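Local coordinates for protein putative alpha-L-fucosidase (Bacteroides thetaiotaomicron VPI-5482, PDB 3GZA) that probably acts as a family 29 alpha-L-fucosidase, a hydrolase that removes terminal alpha-L-fucose residues from sugar chains, at residues Ile36-Gly41 against Ala80-Gly85; Ile129-Asn134 against His140-Glu145; Asn52-Thr57 against Tyr96-Val101; Phe75-Ala80 against Met178-Gly183. All blocks are in the same frame, centred on the assembly; numbering follows the deposited sequence. Where two conformers were deposited one is given.

Contact 1: residues Ile36-Gly41 against Ala80-Gly85; sequences IRYGQG and ATHETG. With NA (sodium ion), chain G.
Tyr-38 turns the edge of its ring toward Glu-83, whose OE1 lies near the ring plane. The backbone N of Gln-40 sits over the centre of one face of that ring, and His-31 stacks on the tyrosine as well. The His-82 ring also offers an edge: its CE1 is 3.6 Å from Tyr-38 OH. The contact joins two loops of the TIM-barrel domain. Segment 80-85 follows strand 75-79, and segment 36-41 leads into helix 40-45, with Gly-39 at the N-cap position. The Glu-83 carboxylate links them. With CG anti to the backbone N (chi1 173°), Tyr-38 points its OH at Glu-83. OE1 accepts from Tyr-38 OH at 2.6 Å, on the syn side but 27° out of the carboxylate plane. OE2 uses the syn lone pair to accept from Gln-40 NE2 at 3.0 Å, in a bent bond with an N-H...O angle of 135°. Beyond the two segments, Arg-44 forms a salt bridge with OE2 and Asn-43 bonds to OE1, so both oxygens are gripped twice. Replacing Glu-83 by an alanine would probably leave Tyr-38 OH and Gln-40 NE2 without this acceptor, and Arg-44 without this counter-charge. At the start of segment 36-41 lies a sodium site completed by His-31, Asp-34 and waters. Ile-36 O coordinates the sodium at 2.3 Å. One sodium-bound water donates to Arg-37 O at 2.9 Å.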
loop_
_atom_site.group_PDB
_atom_site.type_symbol
_atom_site.label_atom_id
_atom_site.label_comp_id
_atom_site.label_asym_id
_atom_site.label_seq_id
_atom_site.Cartn_x
_atom_site.Cartn_y
_atom_site.Cartn_z
ATOM N N ILE A 36 20.904 0.171 10.663
ATOM C CA ILE A 36 21.611 -1.093 10.626
ATOM C C ILE A 36 22.012 -1.477 9.211
ATOM O O ILE A 36 21.552 -0.890 8.212
ATOM C CB ILE A 36 20.820 -2.241 11.294
ATOM C CG1 ILE A 36 19.498 -2.483 10.587
ATOM C CG2 ILE A 36 20.545 -1.927 12.758
ATOM C CD1 ILE A 36 18.843 -3.790 10.971
ATOM N N ARG A 37 22.858 -2.510 9.110
ATOM C CA ARG A 37 23.280 -2.968 7.827
ATOM C C ARG A 37 22.129 -3.548 7.032
ATOM O O ARG A 37 21.104 -3.987 7.608
ATOM C CB ARG A 37 24.365 -4.032 7.969
ATOM C CG ARG A 37 25.729 -3.421 8.277
ATOM C CD ARG A 37 26.710 -4.528 8.462
ATOM N NE ARG A 37 28.035 -3.963 8.472
ATOM C CZ ARG A 37 29.158 -4.631 8.612
ATOM N NH1 ARG A 37 29.162 -5.951 8.766
ATOM N NH2 ARG A 37 30.293 -3.965 8.599
ATOM N N TYR A 38 22.302 -3.539 5.722
ATOM C CA TYR A 38 21.363 -4.092 4.753
ATOM C C TYR A 38 21.493 -5.581 4.692
ATOM O O TYR A 38 22.595 -6.101 4.603
ATOM C CB TYR A 38 21.660 -3.505 3.378
ATOM C CG TYR A 38 20.882 -4.083 2.209
ATOM C CD1 TYR A 38 19.495 -3.994 2.146
ATOM C CD2 TYR A 38 21.534 -4.667 1.158
ATOM C CE1 TYR A 38 18.776 -4.506 1.068
ATOM C CE2 TYR A 38 20.815 -5.156 0.036
ATOM C CZ TYR A 38 19.427 -5.078 0.009
ATOM O OH TYR A 38 18.789 -5.575 -1.109
ATOM N N GLY A 39 20.362 -6.284 4.797
ATOM C CA GLY A 39 20.343 -7.754 4.660
ATOM C C GLY A 39 19.336 -8.015 3.567
ATOM O O GLY A 39 18.131 -7.844 3.782
ATOM N N GLN A 40 19.806 -8.366 2.362
ATOM C CA GLN A 40 18.944 -8.479 1.196
ATOM C C GLN A 40 17.861 -9.516 1.344
ATOM O O GLN A 40 16.691 -9.251 1.075
ATOM C CB GLN A 40 19.774 -8.744 -0.050
ATOM C CG GLN A 40 18.903 -8.936 -1.293
ATOM C CD GLN A 40 19.718 -8.869 -2.558
ATOM O OE1 GLN A 40 20.501 -9.774 -2.845
ATOM N NE2 GLN A 40 19.548 -7.799 -3.311
ATOM N N GLY A 41 18.244 -10.681 1.833
ATOM C CA GLY A 41 17.300 -11.772 2.021
ATOM C C GLY A 41 16.175 -11.371 2.946
ATOM O O GLY A 41 14.973 -11.564 2.639
ATOM N N ALA A 80 13.652 4.129 -8.422
ATOM C CA ALA A 80 12.324 4.589 -8.091
ATOM C C ALA A 80 11.631 3.652 -7.124
ATOM O O ALA A 80 10.884 4.100 -6.253
ATOM C CB ALA A 80 11.489 4.758 -9.353
ATOM N N THR A 81 11.817 2.364 -7.347
ATOM C CA THR A 81 11.467 1.295 -6.382
ATOM C C THR A 81 12.630 0.287 -6.392
ATOM O O THR A 81 13.486 0.296 -7.303
ATOM C CB THR A 81 10.244 0.469 -6.713
ATOM O OG1 THR A 81 10.451 -0.244 -7.971
ATOM C CG2 THR A 81 8.971 1.348 -6.807
ATOM N N HIS A 82 12.652 -0.567 -5.370
ATOM C CA HIS A 82 13.666 -1.572 -5.238
ATOM C C HIS A 82 13.003 -2.843 -4.726
ATOM O O HIS A 82 12.412 -3.568 -5.529
ATOM C CB HIS A 82 14.902 -1.074 -4.485
ATOM C CG HIS A 82 16.027 -2.039 -4.503
ATOM N ND1 HIS A 82 16.318 -2.841 -3.436
ATOM C CD2 HIS A 82 16.919 -2.355 -5.471
ATOM C CE1 HIS A 82 17.349 -3.613 -3.732
ATOM N NE2 HIS A 82 17.725 -3.358 -4.980
ATOM N N GLU A 83 13.068 -3.138 -3.416
ATOM C CA GLU A 83 12.504 -4.343 -2.861
ATOM C C GLU A 83 11.390 -4.144 -1.846
ATOM O O GLU A 83 10.608 -5.051 -1.642
ATOM C CB GLU A 83 13.600 -5.159 -2.161
ATOM C CG GLU A 83 14.659 -5.742 -3.122
ATOM C CD GLU A 83 15.927 -6.192 -2.416
ATOM O OE1 GLU A 83 16.189 -5.758 -1.256
ATOM O OE2 GLU A 83 16.708 -6.907 -3.050
ATOM N N THR A 84 11.285 -2.983 -1.211
ATOM C CA THR A 84 10.267 -2.820 -0.158
ATOM C C THR A 84 8.882 -2.597 -0.736
ATOM O O THR A 84 7.896 -2.768 -0.043
ATOM C CB THR A 84 10.562 -1.655 0.790
ATOM O OG1 THR A 84 10.394 -0.404 0.096
ATOM C CG2 THR A 84 11.977 -1.769 1.426
ATOM N N GLY A 85 8.856 -2.170 -1.989
ATOM C CA GLY A 85 7.663 -1.732 -2.661
ATOM C C GLY A 85 7.466 -0.232 -2.619
ATOM O O GLY A 85 6.565 0.235 -3.316
HETATM NA NA NA G . 20.005 -0.008 6.706
HETATM O O HOH W 1 18.900 -2.324 6.738
HETATM O O HOH W 2 20.424 -0.158 4.286
HETATM O O HOH W 3 21.344 1.966 6.437
#

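Contact 2: residues Ile129-Asn134 against His140-Glu145; sequences IGIRWN and HNFKAE
Arg-132 grips Asn-141 side-on with two nitrogens, both directed at the single oxygen OD1. NE reaches OD1 at 2.9 Å and NH2 reaches it at 3.0 Å. OD1 lies in the guanidinium plane, but both donors come from the same face of the amide, and NH2 stands well above it, 51° out of the carbonyl plane. A backbone bond, Phe-142 N to Arg-132 O at 2.8 Å, ties the segments again. Asn-141 and Phe-142 are the middle residues of a type I' turn from His-140 to Lys-143, which closes a short beta hairpin. The arginine chain is extended and lies between two rings. On one side its CG makes a CH-pi contact, 3.7 Å from the centroid of the Phe-142 ring and over its centre. On the other side it rests over the rim of the Trp-133 ring. A serine in its place would lack both donors to Asn-141 OD1, which would probably leave that amide freer to turn and open a gap between Phe-142 and Trp-133. Trp-133 in turn meets His-140 in a T-shaped pair, its edge toward the imidazole face, with centroids 4.8 Å apart and planes at 74°. Farther out, Glu-145 OE1 forms a salt bridge with Arg-154 of the second subunit. The contact follows strand 124-129 and lies beside helix 148-171, where Tyr-158 bonds to Ile-131 O and Gln-155 bonds to Phe-142 O.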
loop_
_atom_site.group_PDB
_atom_site.type_symbol
_atom_site.label_atom_id
_atom_site.label_comp_id
_atom_site.label_asym_id
_atom_site.label_seq_id
_atom_site.Cartn_x
_atom_site.Cartn_y
_atom_site.Cartn_z
ATOM N N ILE A 129 13.648 0.465 -11.791
ATOM C CA ILE A 129 12.361 0.059 -11.220
ATOM C C ILE A 129 12.503 -1.395 -10.793
ATOM O O ILE A 129 12.780 -2.264 -11.617
ATOM C CB ILE A 129 11.235 0.178 -12.293
ATOM C CG1 ILE A 129 11.214 1.583 -12.892
ATOM C CG2 ILE A 129 9.860 -0.157 -11.630
ATOM C CD1 ILE A 129 10.235 1.737 -14.080
ATOM N N GLY A 130 12.257 -1.663 -9.517
ATOM C CA GLY A 130 12.292 -3.021 -8.989
ATOM C C GLY A 130 10.871 -3.552 -8.897
ATOM O O GLY A 130 10.030 -3.029 -8.141
ATOM N N ILE A 131 10.538 -4.535 -9.720
ATOM C CA ILE A 131 9.233 -5.208 -9.719
ATOM C C ILE A 131 9.336 -6.684 -9.323
ATOM O O ILE A 131 8.330 -7.367 -9.168
ATOM C CB ILE A 131 8.534 -5.137 -11.119
ATOM C CG1 ILE A 131 9.278 -5.917 -12.208
ATOM C CG2 ILE A 131 8.359 -3.702 -11.556
ATOM C CD1 ILE A 131 8.486 -5.997 -13.447
ATOM N N ARG A 132 10.568 -7.185 -9.148
ATOM C CA ARG A 132 10.796 -8.587 -8.868
ATOM C C ARG A 132 10.496 -8.975 -7.416
ATOM O O ARG A 132 10.041 -10.103 -7.149
ATOM C CB ARG A 132 12.268 -8.901 -9.211
ATOM C CG ARG A 132 12.660 -10.332 -9.050
ATOM C CD ARG A 132 14.038 -10.630 -9.611
ATOM N NE ARG A 132 14.283 -12.080 -9.619
ATOM C CZ ARG A 132 15.496 -12.643 -9.600
ATOM N NH1 ARG A 132 16.583 -11.896 -9.598
ATOM N NH2 ARG A 132 15.636 -13.953 -9.616
ATOM N N TRP A 133 10.801 -8.068 -6.514
ATOM C CA TRP A 133 10.567 -8.244 -5.087
ATOM C C TRP A 133 9.748 -7.053 -4.581
ATOM O O TRP A 133 10.040 -5.890 -4.879
ATOM C CB TRP A 133 11.897 -8.281 -4.307
ATOM C CG TRP A 133 12.979 -9.030 -5.010
ATOM C CD1 TRP A 133 13.947 -8.483 -5.803
ATOM C CD2 TRP A 133 13.182 -10.457 -5.042
ATOM N NE1 TRP A 133 14.727 -9.484 -6.343
ATOM C CE2 TRP A 133 14.292 -10.698 -5.884
ATOM C CE3 TRP A 133 12.569 -11.547 -4.420
ATOM C CZ2 TRP A 133 14.775 -11.979 -6.116
ATOM C CZ3 TRP A 133 13.046 -12.827 -4.658
ATOM C CH2 TRP A 133 14.142 -13.026 -5.532
ATOM N N ASN A 134 8.679 -7.329 -3.827
ATOM C CA ASN A 134 7.885 -6.280 -3.185
ATOM C C ASN A 134 7.413 -6.858 -1.880
ATOM O O ASN A 134 6.525 -7.728 -1.842
ATOM C CB ASN A 134 6.725 -5.875 -4.081
ATOM C CG ASN A 134 5.923 -4.736 -3.511
ATOM O OD1 ASN A 134 5.721 -4.655 -2.261
ATOM N ND2 ASN A 134 5.463 -3.803 -4.409
ATOM N N HIS A 140 7.459 -12.223 -4.769
ATOM C CA HIS A 140 8.769 -12.842 -4.584
ATOM C C HIS A 140 9.159 -13.421 -5.932
ATOM O O HIS A 140 8.449 -14.263 -6.464
ATOM C CB HIS A 140 8.670 -13.950 -3.542
ATOM C CG HIS A 140 9.998 -14.396 -2.963
ATOM N ND1 HIS A 140 10.740 -13.589 -2.123
ATOM C CD2 HIS A 140 10.677 -15.558 -3.062
ATOM C CE1 HIS A 140 11.825 -14.247 -1.731
ATOM N NE2 HIS A 140 11.816 -15.442 -2.290
ATOM N N ASN A 141 10.305 -12.999 -6.440
ATOM C CA ASN A 141 10.801 -13.486 -7.727
ATOM C C ASN A 141 9.743 -13.376 -8.810
ATOM O O ASN A 141 9.449 -14.344 -9.515
ATOM C CB ASN A 141 11.317 -14.885 -7.584
ATOM C CG ASN A 141 12.125 -15.345 -8.810
ATOM O OD1 ASN A 141 12.704 -14.533 -9.553
ATOM N ND2 ASN A 141 12.124 -16.675 -9.036
ATOM N N PHE A 142 9.154 -12.165 -8.864
ATOM C CA PHE A 142 8.112 -11.759 -9.807
ATOM C C PHE A 142 6.726 -12.291 -9.517
ATOM O O PHE A 142 5.787 -11.844 -10.161
ATOM C CB PHE A 142 8.436 -12.139 -11.263
ATOM C CG PHE A 142 9.740 -11.576 -11.783
ATOM C CD1 PHE A 142 9.862 -10.238 -12.065
ATOM C CD2 PHE A 142 10.858 -12.368 -11.927
ATOM C CE1 PHE A 142 11.070 -9.717 -12.559
ATOM C CE2 PHE A 142 12.073 -11.849 -12.413
ATOM C CZ PHE A 142 12.164 -10.509 -12.702
ATOM N N LYS A 143 6.598 -13.239 -8.589
ATOM C CA LYS A 143 5.332 -13.940 -8.365
ATOM C C LYS A 143 4.585 -13.500 -7.126
ATOM O O LYS A 143 5.166 -13.422 -6.075
ATOM C CB LYS A 143 5.626 -15.429 -8.182
ATOM C CG LYS A 143 6.049 -16.194 -9.406
ATOM C CD LYS A 143 6.172 -17.751 -9.133
ATOM N N ALA A 144 3.286 -13.241 -7.255
ATOM C CA ALA A 144 2.398 -13.015 -6.125
ATOM C C ALA A 144 2.244 -14.336 -5.413
ATOM O O ALA A 144 1.869 -15.345 -6.000
ATOM C CB ALA A 144 1.009 -12.532 -6.607
ATOM N N GLU A 145 2.471 -14.328 -4.119
ATOM C CA GLU A 145 2.370 -15.542 -3.349
ATOM C C GLU A 145 0.939 -15.955 -3.174
ATOM O O GLU A 145 0.083 -15.101 -3.006
ATOM C CB GLU A 145 2.974 -15.328 -1.982
ATOM C CG GLU A 145 4.445 -15.090 -2.061
ATOM C CD GLU A 145 5.182 -15.851 -1.043
ATOM O OE1 GLU A 145 4.781 -15.762 0.142
ATOM O OE2 GLU A 145 6.180 -16.476 -1.455
#

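Contact 3: residues Asn52-Thr57 against Tyr96-Val101; sequences NIFNPT and YCLKAV
Asn-52 and Val-101 mark the nearest backbone approach, with their CA atoms 5.9 Å apart, where the end of a 3-10 segment faces an irregular turn. No direct hydrogen bond crosses between the segments. The Asn-52 side chain instead works through OD1 and ND2 separately. OD1 packs against Val-101, 3.5 Å from its CA and 3.6 Å from its CB, and accepts a hydrogen bond from Lys-102 N just beyond the segment. ND2 donates to a water at 2.8 Å, and that water donates to Ala-100 O at 2.8 Å. The amide therefore uses both ends to follow the backbone from Ala-100 to Lys-102. The second meeting is apolar. Phe-54 CE1 touches Leu-98 CD2 at 3.7 Å, and the two side chains cross at about a right angle. With chi1 at -169°, Phe-54 places CG opposite its backbone N and carries the ring toward the leucine. Ile-110 of helix 110-121 packs on both Phe-54 and Leu-98, and the Phe-33 ring meets Phe-54 as well. Segment 96-101 keeps its own shape through the backbone bond from Ala-100 N to Cys-97 O, 2.9 Å long. Across the subunit boundary, Asn-52 packs on Asp-92 of the second subunit, and Ala-100 packs on Pro-95 of that chain. Both segments belong to long loops that follow barrel strands, 22-26 and 75-79, and lead toward helices 61-69 and 110-121. Such beta-alpha loops form the C-terminal rim of a TIM barrel, and here they also border the dimer interface.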
loop_
_atom_site.group_PDB
_atom_site.type_symbol
_atom_site.label_atom_id
_atom_site.label_comp_id
_atom_site.label_asym_id
_atom_site.label_seq_id
_atom_site.Cartn_x
_atom_site.Cartn_y
_atom_site.Cartn_z
ATOM N N ASN A 52 7.987 6.086 8.237
ATOM C CA ASN A 52 8.389 7.431 8.600
ATOM C C ASN A 52 9.815 7.562 9.109
ATOM O O ASN A 52 10.256 8.636 9.506
ATOM C CB ASN A 52 7.349 8.154 9.456
ATOM C CG ASN A 52 6.231 8.713 8.578
ATOM O OD1 ASN A 52 6.487 9.470 7.625
ATOM N ND2 ASN A 52 4.996 8.325 8.871
ATOM N N ILE A 53 10.564 6.472 9.090
ATOM C CA ILE A 53 11.996 6.611 9.301
ATOM C C ILE A 53 12.586 7.372 8.089
ATOM O O ILE A 53 13.694 7.929 8.170
ATOM C CB ILE A 53 12.707 5.252 9.503
ATOM C CG1 ILE A 53 12.535 4.278 8.308
ATOM C CG2 ILE A 53 12.271 4.617 10.842
ATOM C CD1 ILE A 53 13.326 2.917 8.409
ATOM N N PHE A 54 11.852 7.393 6.978
ATOM C CA PHE A 54 12.308 8.089 5.781
ATOM C C PHE A 54 12.197 9.589 6.019
ATOM O O PHE A 54 11.091 10.165 5.909
ATOM C CB PHE A 54 11.440 7.727 4.584
ATOM C CG PHE A 54 12.013 8.189 3.258
ATOM C CD1 PHE A 54 11.719 9.442 2.750
ATOM C CD2 PHE A 54 12.839 7.357 2.532
ATOM C CE1 PHE A 54 12.293 9.902 1.613
ATOM C CE2 PHE A 54 13.413 7.780 1.326
ATOM C CZ PHE A 54 13.114 9.056 0.852
ATOM N N ASN A 55 13.326 10.246 6.253
ATOM C CA ASN A 55 13.355 11.675 6.562
ATOM C C ASN A 55 14.686 12.345 6.207
ATOM O O ASN A 55 15.408 12.780 7.116
ATOM C CB ASN A 55 12.992 11.853 8.044
ATOM C CG ASN A 55 12.719 13.279 8.425
ATOM O OD1 ASN A 55 12.212 14.062 7.611
ATOM N ND2 ASN A 55 13.035 13.634 9.678
ATOM N N PRO A 56 15.041 12.396 4.909
ATOM C CA PRO A 56 16.322 12.990 4.483
ATOM C C PRO A 56 16.178 14.530 4.499
ATOM O O PRO A 56 15.934 15.164 3.468
ATOM C CB PRO A 56 16.528 12.439 3.089
ATOM C CG PRO A 56 15.188 12.181 2.549
ATOM C CD PRO A 56 14.282 11.883 3.766
ATOM N N THR A 57 16.375 15.134 5.659
ATOM C CA THR A 57 16.127 16.560 5.811
ATOM C C THR A 57 17.122 17.484 5.077
ATOM O O THR A 57 16.840 18.686 4.939
ATOM C CB THR A 57 16.074 16.985 7.324
ATOM O OG1 THR A 57 17.331 16.705 7.945
ATOM C CG2 THR A 57 14.914 16.273 8.073
ATOM N N TYR A 96 2.001 3.291 -1.759
ATOM C CA TYR A 96 3.184 3.171 -0.909
ATOM C C TYR A 96 4.322 3.938 -1.537
ATOM O O TYR A 96 5.219 3.388 -2.188
ATOM C CB TYR A 96 3.574 1.703 -0.809
ATOM C CG TYR A 96 4.481 1.306 0.314
ATOM C CD1 TYR A 96 4.288 1.769 1.611
ATOM C CD2 TYR A 96 5.494 0.377 0.121
ATOM C CE1 TYR A 96 5.067 1.315 2.677
ATOM C CE2 TYR A 96 6.280 -0.046 1.190
ATOM C CZ TYR A 96 6.059 0.418 2.446
ATOM O OH TYR A 96 6.772 -0.099 3.519
ATOM N N CYS A 97 4.170 5.245 -1.450
ATOM C CA CYS A 97 5.105 6.189 -2.090
ATOM C C CYS A 97 5.227 7.447 -1.233
ATOM O O CYS A 97 4.731 7.509 -0.104
ATOM C CB CYS A 97 4.653 6.487 -3.510
ATOM S SG CYS A 97 3.181 7.551 -3.669
ATOM N N LEU A 98 5.869 8.466 -1.808
ATOM C CA LEU A 98 6.102 9.702 -1.072
ATOM C C LEU A 98 4.858 10.431 -0.602
ATOM O O LEU A 98 4.935 11.282 0.325
ATOM C CB LEU A 98 7.096 10.576 -1.836
ATOM C CG LEU A 98 8.505 9.989 -1.852
ATOM C CD1 LEU A 98 9.325 10.824 -2.892
ATOM C CD2 LEU A 98 9.203 9.955 -0.467
ATOM N N LYS A 99 3.696 10.123 -1.180
ATOM C CA LYS A 99 2.435 10.684 -0.683
ATOM C C LYS A 99 2.149 10.233 0.769
ATOM O O LYS A 99 1.409 10.917 1.471
ATOM C CB LYS A 99 1.258 10.250 -1.562
ATOM C CG LYS A 99 1.271 10.841 -2.937
ATOM C CD LYS A 99 0.045 10.474 -3.715
ATOM C CE LYS A 99 -0.056 11.178 -5.042
ATOM N NZ LYS A 99 -0.296 12.650 -4.894
ATOM N N ALA A 100 2.704 9.093 1.171
ATOM C CA ALA A 100 2.350 8.514 2.468
ATOM C C ALA A 100 3.080 9.073 3.651
ATOM O O ALA A 100 2.647 8.885 4.786
ATOM C CB ALA A 100 2.586 6.997 2.420
ATOM N N VAL A 101 4.221 9.724 3.400
ATOM C CA VAL A 101 5.128 10.057 4.465
ATOM C C VAL A 101 5.021 11.487 4.937
ATOM O O VAL A 101 4.491 12.350 4.223
ATOM C CB VAL A 101 6.608 9.776 4.059
ATOM C CG1 VAL A 101 6.813 8.325 3.697
ATOM C CG2 VAL A 101 7.085 10.756 2.953
HETATM O O HOH W 4 2.914 9.563 7.467
#

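Contact 4: residues Phe75-Ala80 against Met178-Gly183; sequences FAVLTA and MIWFDG
Phe-75, Val-77, Met-178 and Trp-180 meet by apolar contacts alone, without a hydrogen bond between the two segments. Met-178 is modelled as selenomethionine. Its terminal CE reaches CE2 of the Phe-75 ring at 3.7 Å. The bend at chi3, 71°, turns this methyl group out of line with the rest of the chain. Its SE lies against Val-77 CG2 at 3.9 Å, the two side chains crossing at about a right angle. The other valine branch, CG1, approaches Trp-180 CE3 at a looser 4.4 Å. One valine touches both residues of strand 178-181 that face it.

Aromatic neighbours extend the cluster. Tyr-177 stacks on Phe-75, Tyr-209 meets Trp-180 edge-to-face, and Trp-17 of helix 15-20 packs on both Phe-75 and Met-178. The polar end of Trp-180 is turned to a ligand: NE1 bonds to a sulfonate oxygen of a bound HEPES molecule, probably from the crystallisation liquor, as does Gly-183 N.

Strands 75-79 and 178-181 are not paired. Strand 124-129 lies between them in the sheet and pairs with both in parallel. The axes of strands 75-79 and 178-181 approach to 8.6 Å, and their directions differ by 40°. Side chains that meet across an intervening strand, on the concave side of a curled parallel sheet, are the interior of a TIM barrel. The buffer molecule near the C-terminal strand ends is consistent with the pocket expected there.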
loop_
_atom_site.group_PDB
_atom_site.type_symbol
_atom_site.label_atom_id
_atom_site.label_comp_id
_atom_site.label_asym_id
_atom_site.label_seq_id
_atom_site.Cartn_x
_atom_site.Cartn_y
_atom_site.Cartn_z
ATOM N N PHE A 75 25.657 9.697 -17.374
ATOM C CA PHE A 75 24.258 9.380 -17.105
ATOM C C PHE A 75 24.146 9.003 -15.656
ATOM O O PHE A 75 25.151 8.625 -15.016
ATOM C CB PHE A 75 23.698 8.286 -18.016
ATOM C CG PHE A 75 24.355 6.966 -17.851
ATOM C CD1 PHE A 75 25.399 6.612 -18.696
ATOM C CD2 PHE A 75 23.857 6.010 -17.004
ATOM C CE1 PHE A 75 25.996 5.385 -18.599
ATOM C CE2 PHE A 75 24.438 4.780 -16.900
ATOM C CZ PHE A 75 25.505 4.445 -17.743
ATOM N N ALA A 76 22.942 9.127 -15.102
ATOM C CA ALA A 76 22.721 8.823 -13.662
ATOM C C ALA A 76 21.304 8.243 -13.565
ATOM O O ALA A 76 20.385 8.742 -14.189
ATOM C CB ALA A 76 22.880 10.084 -12.768
ATOM N N VAL A 77 21.194 7.189 -12.782
ATOM C CA VAL A 77 19.962 6.413 -12.615
ATOM C C VAL A 77 19.593 6.349 -11.150
ATOM O O VAL A 77 20.447 6.157 -10.295
ATOM C CB VAL A 77 20.202 4.984 -13.176
ATOM C CG1 VAL A 77 18.953 4.084 -13.077
ATOM C CG2 VAL A 77 20.719 5.029 -14.636
ATOM N N LEU A 78 18.296 6.467 -10.849
ATOM C CA LEU A 78 17.775 6.356 -9.501
ATOM C C LEU A 78 16.784 5.230 -9.359
ATOM O O LEU A 78 15.975 5.017 -10.241
ATOM C CB LEU A 78 17.023 7.662 -9.140
ATOM C CG LEU A 78 16.296 7.688 -7.798
ATOM C CD1 LEU A 78 17.243 7.471 -6.585
ATOM C CD2 LEU A 78 15.446 8.996 -7.585
ATOM N N THR A 79 16.898 4.470 -8.270
ATOM C CA THR A 79 15.938 3.436 -7.944
ATOM C C THR A 79 14.615 4.069 -7.518
ATOM O O THR A 79 14.461 4.518 -6.367
ATOM C CB THR A 79 16.437 2.514 -6.828
ATOM O OG1 THR A 79 16.688 3.302 -5.666
ATOM C CG2 THR A 79 17.720 1.777 -7.212
ATOM N N ALA A 80 13.652 4.129 -8.422
ATOM C CA ALA A 80 12.324 4.589 -8.091
ATOM C C ALA A 80 11.631 3.652 -7.124
ATOM O O ALA A 80 10.884 4.100 -6.253
ATOM C CB ALA A 80 11.489 4.758 -9.353
HETATM N N MSE A 178 17.716 5.369 -19.781
HETATM C CA MSE A 178 17.387 3.962 -19.718
HETATM C C MSE A 178 16.290 3.772 -18.693
HETATM O O MSE A 178 16.058 4.659 -17.832
HETATM C CB MSE A 178 18.586 3.122 -19.210
HETATM C CG MSE A 178 18.995 3.321 -17.802
HETATM SE SE MSE A 178 20.219 2.028 -17.133
HETATM C CE MSE A 178 21.802 2.547 -18.117
ATOM N N ILE A 179 15.635 2.620 -18.823
ATOM C CA ILE A 179 14.752 2.041 -17.803
ATOM C C ILE A 179 15.455 0.721 -17.488
ATOM O O ILE A 179 15.677 -0.084 -18.398
ATOM C CB ILE A 179 13.314 1.747 -18.221
ATOM C CG1 ILE A 179 12.524 3.062 -18.421
ATOM C CG2 ILE A 179 12.642 0.819 -17.179
ATOM C CD1 ILE A 179 12.302 3.934 -17.186
ATOM N N TRP A 180 15.824 0.544 -16.219
ATOM C CA TRP A 180 16.527 -0.617 -15.705
ATOM C C TRP A 180 15.630 -1.312 -14.708
ATOM O O TRP A 180 15.299 -0.760 -13.671
ATOM C CB TRP A 180 17.786 -0.159 -14.978
ATOM C CG TRP A 180 18.712 -1.194 -14.356
ATOM C CD1 TRP A 180 18.452 -2.518 -14.079
ATOM C CD2 TRP A 180 20.031 -0.942 -13.852
ATOM N NE1 TRP A 180 19.535 -3.108 -13.504
ATOM C CE2 TRP A 180 20.522 -2.164 -13.344
ATOM C CE3 TRP A 180 20.853 0.193 -13.808
ATOM C CZ2 TRP A 180 21.776 -2.277 -12.779
ATOM C CZ3 TRP A 180 22.110 0.072 -13.248
ATOM C CH2 TRP A 180 22.538 -1.136 -12.692
ATOM N N PHE A 181 15.245 -2.531 -15.018
ATOM C CA PHE A 181 14.444 -3.336 -14.115
ATOM C C PHE A 181 15.341 -4.253 -13.310
ATOM O O PHE A 181 16.237 -4.903 -13.887
ATOM C CB PHE A 181 13.460 -4.170 -14.895
ATOM C CG PHE A 181 12.398 -3.354 -15.582
ATOM C CD1 PHE A 181 11.297 -2.951 -14.869
ATOM C CD2 PHE A 181 12.447 -3.082 -16.932
ATOM C CE1 PHE A 181 10.272 -2.215 -15.472
ATOM C CE2 PHE A 181 11.424 -2.298 -17.535
ATOM C CZ PHE A 181 10.355 -1.881 -16.779
ATOM N N ASP A 182 15.106 -4.322 -11.991
ATOM C CA ASP A 182 15.876 -5.206 -11.084
ATOM C C ASP A 182 15.760 -6.653 -11.481
ATOM O O ASP A 182 14.752 -7.278 -11.224
ATOM C CB ASP A 182 15.345 -4.994 -9.640
ATOM C CG ASP A 182 15.956 -5.916 -8.636
ATOM O OD1 ASP A 182 17.051 -6.492 -8.910
ATOM O OD2 ASP A 182 15.339 -6.038 -7.543
ATOM N N GLY A 183 16.825 -7.203 -12.026
ATOM C CA GLY A 183 16.745 -8.559 -12.525
ATOM C C GLY A 183 15.867 -8.734 -13.736
ATOM O O GLY A 183 15.461 -9.850 -14.040
#

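All four contacts lie in the TIM-barrel domain. Contact 4 is in the barrel interior, its centre about 9 Å from the centre of the chain. The other three lie mainly in the segments that follow the C-terminal strand ends. Contacts 4 and 1 share Ala-80. Contact 2 continues strand 124-129, which pairs with both strands of contact 4. Contacts 1 and 2, with centres 12 Å apart, meet at Thr-81 OG1 and Gly-130 N. Contact 1 also packs on Tyr-96 of contact 3. Contact 2 opens after contacts 1 and 3 close and falls between the two strands of contact 4. The set links the interior to the rim, where a TIM-barrel glycosidase is expected to hold its active site, and contacts 2 and 3 reach the second subunit.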